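Local coordinates for protein OBody AM2EP06 (Pyrobaculum aerophilum, PDB 4GN4) that is an engineered binding protein built on an OB-fold scaffold, probably selected to recognise a partner protein, at residues A11-N16 / V95-S100. Sequence-based numbering, arbitrary orientation.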
loop_
_atom_site.group_PDB
_atom_site.type_symbol
_atom_site.label_atom_id
_atom_site.label_comp_id
_atom_site.label_asym_id
_atom_site.label_seq_id
_atom_site.Cartn_x
_atom_site.Cartn_y
_atom_site.Cartn_z
ATOM N N ALA A 11 -5.609 -17.449 -11.682
ATOM C CA ALA A 11 -5.063 -17.176 -13.014
ATOM C C ALA A 11 -6.165 -16.642 -13.980
ATOM O O ALA A 11 -5.863 -16.115 -15.032
ATOM C CB ALA A 11 -4.457 -18.447 -13.627
ATOM N N GLU A 12 -7.421 -16.894 -13.677
ATOM C CA GLU A 12 -8.501 -16.509 -14.631
ATOM C C GLU A 12 -8.898 -15.071 -14.341
ATOM O O GLU A 12 -9.727 -14.543 -15.091
ATOM C CB GLU A 12 -9.734 -17.410 -14.480
ATOM C CG GLU A 12 -9.413 -18.814 -14.905
ATOM C CD GLU A 12 -10.550 -19.739 -14.709
ATOM O OE1 GLU A 12 -11.166 -19.749 -13.650
ATOM O OE2 GLU A 12 -10.828 -20.490 -15.639
ATOM N N ILE A 13 -8.336 -14.458 -13.273
ATOM C CA ILE A 13 -8.709 -13.057 -12.936
ATOM C C ILE A 13 -7.888 -12.161 -13.868
ATOM O O ILE A 13 -6.665 -12.022 -13.712
ATOM C CB ILE A 13 -8.501 -12.686 -11.415
ATOM C CG1 ILE A 13 -9.288 -13.638 -10.455
ATOM C CG2 ILE A 13 -8.956 -11.208 -11.180
ATOM C CD1 ILE A 13 -10.816 -13.752 -10.692
ATOM N N THR A 14 -8.547 -11.600 -14.875
ATOM C CA THR A 14 -7.864 -10.802 -15.924
ATOM C C THR A 14 -8.549 -9.435 -16.030
ATOM O O THR A 14 -9.663 -9.252 -15.587
ATOM C CB THR A 14 -7.988 -11.496 -17.325
ATOM O OG1 THR A 14 -9.384 -11.478 -17.687
ATOM C CG2 THR A 14 -7.425 -12.973 -17.266
ATOM N N PRO A 15 -7.887 -8.460 -16.681
ATOM C CA PRO A 15 -8.483 -7.127 -16.780
ATOM C C PRO A 15 -9.849 -7.153 -17.467
ATOM O O PRO A 15 -10.692 -6.257 -17.239
ATOM C CB PRO A 15 -7.442 -6.334 -17.599
ATOM C CG PRO A 15 -6.113 -7.089 -17.310
ATOM C CD PRO A 15 -6.504 -8.544 -17.201
ATOM N N ASN A 16 -10.101 -8.203 -18.263
ATOM C CA ASN A 16 -11.354 -8.282 -19.051
ATOM C C ASN A 16 -12.556 -8.606 -18.147
ATOM O O ASN A 16 -13.711 -8.446 -18.561
ATOM C CB ASN A 16 -11.284 -9.339 -20.160
ATOM C CG ASN A 16 -12.329 -9.110 -21.196
ATOM O OD1 ASN A 16 -12.544 -7.953 -21.618
ATOM N ND2 ASN A 16 -12.986 -10.180 -21.658
ATOM N N VAL A 95 -4.479 -6.628 -12.437
ATOM C CA VAL A 95 -5.804 -6.710 -11.761
ATOM C C VAL A 95 -5.642 -6.642 -10.217
ATOM O O VAL A 95 -4.601 -7.009 -9.644
ATOM C CB VAL A 95 -6.582 -8.033 -12.102
ATOM C CG1 VAL A 95 -7.021 -8.115 -13.506
ATOM C CG2 VAL A 95 -5.675 -9.268 -11.693
ATOM N N GLU A 96 -6.679 -6.142 -9.585
ATOM C CA GLU A 96 -6.865 -6.272 -8.143
ATOM C C GLU A 96 -8.325 -6.600 -7.856
ATOM O O GLU A 96 -9.182 -6.533 -8.767
ATOM C CB GLU A 96 -6.350 -5.021 -7.377
ATOM C CG GLU A 96 -6.600 -3.806 -8.111
ATOM C CD GLU A 96 -5.891 -2.495 -7.644
ATOM O OE1 GLU A 96 -4.651 -2.270 -7.592
ATOM O OE2 GLU A 96 -6.691 -1.579 -7.544
ATOM N N ILE A 97 -8.614 -6.983 -6.623
ATOM C CA ILE A 97 -9.951 -7.327 -6.227
ATOM C C ILE A 97 -10.270 -6.432 -5.023
ATOM O O ILE A 97 -9.514 -6.330 -4.062
ATOM C CB ILE A 97 -10.081 -8.799 -5.841
ATOM C CG1 ILE A 97 -9.962 -9.672 -7.092
ATOM C CG2 ILE A 97 -11.476 -9.017 -5.131
ATOM C CD1 ILE A 97 -10.000 -11.217 -6.710
ATOM N N PHE A 98 -11.400 -5.730 -5.134
ATOM C CA PHE A 98 -11.916 -4.936 -4.024
ATOM C C PHE A 98 -12.959 -5.834 -3.308
ATOM O O PHE A 98 -14.033 -6.077 -3.875
ATOM C CB PHE A 98 -12.648 -3.723 -4.623
ATOM C CG PHE A 98 -11.728 -2.746 -5.364
ATOM C CD1 PHE A 98 -10.402 -2.685 -5.028
ATOM C CD2 PHE A 98 -12.236 -1.873 -6.393
ATOM C CE1 PHE A 98 -9.518 -1.774 -5.643
ATOM C CE2 PHE A 98 -11.364 -0.914 -7.031
ATOM C CZ PHE A 98 -9.986 -0.887 -6.646
ATOM N N PRO A 99 -12.670 -6.264 -2.064
ATOM C CA PRO A 99 -13.450 -7.348 -1.423
ATOM C C PRO A 99 -14.743 -6.850 -0.795
ATOM O O PRO A 99 -14.819 -5.730 -0.294
ATOM C CB PRO A 99 -12.506 -7.852 -0.313
ATOM C CG PRO A 99 -11.698 -6.601 0.087
ATOM C CD PRO A 99 -11.480 -5.895 -1.254
ATOM N N SER A 100 -15.769 -7.693 -0.878
ATOM C CA SER A 100 -16.970 -7.473 -0.097
ATOM C C SER A 100 -17.070 -8.528 1.013
ATOM O O SER A 100 -17.774 -8.312 1.991
ATOM C CB SER A 100 -18.220 -7.481 -0.999
ATOM O OG SER A 100 -18.383 -8.802 -1.491
#
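The loop that precedes strand 21-33 packs against the OB-fold barrel here, laying Ile13, Thr14 and Pro15 over Val95 at the start of strand 95-99. Val95 points toward the loop, and its two methyls divide the work. Val95 CG1, anti to the carbonyl carbon (chi1 -68°), presses on the backbone at the Thr14-Pro15 peptide, 3.2 Å from Thr14 C and 3.3 Å from Pro15 N, a tight fit for apolar packing. Pro15 adds its ring carbon CD, 3.8 Å from Val95 CG1, the two side chains crossing at about a right angle. The other methyl, Val95 CG2, meets Ile13 CG2 at 3.8 Å, again with the side chains roughly perpendicular, and also lies 3.6 Å from the carbonyl oxygen Ile13 O. Farther along the strand, Ile97 approaches more loosely, with its CG1 4.5 Å from Ile13 CG2. No hydrogen bond links the segments, so the join is purely one of van der Waals contact. An alanine in place of Val95 would probably leave the Thr14-Pro15 peptide without its methyl support and a gap beneath Ile13. Val22 and Val24 of strand 21-33 touch both isoleucines, while Val83 of strand 76-85 packs on Ile13. Ile13 is thus buried among apolar side chains of strands 21-33, 76-85 and 95-99, as expected for a loop packed on the core of an antiparallel OB-fold β-barrel.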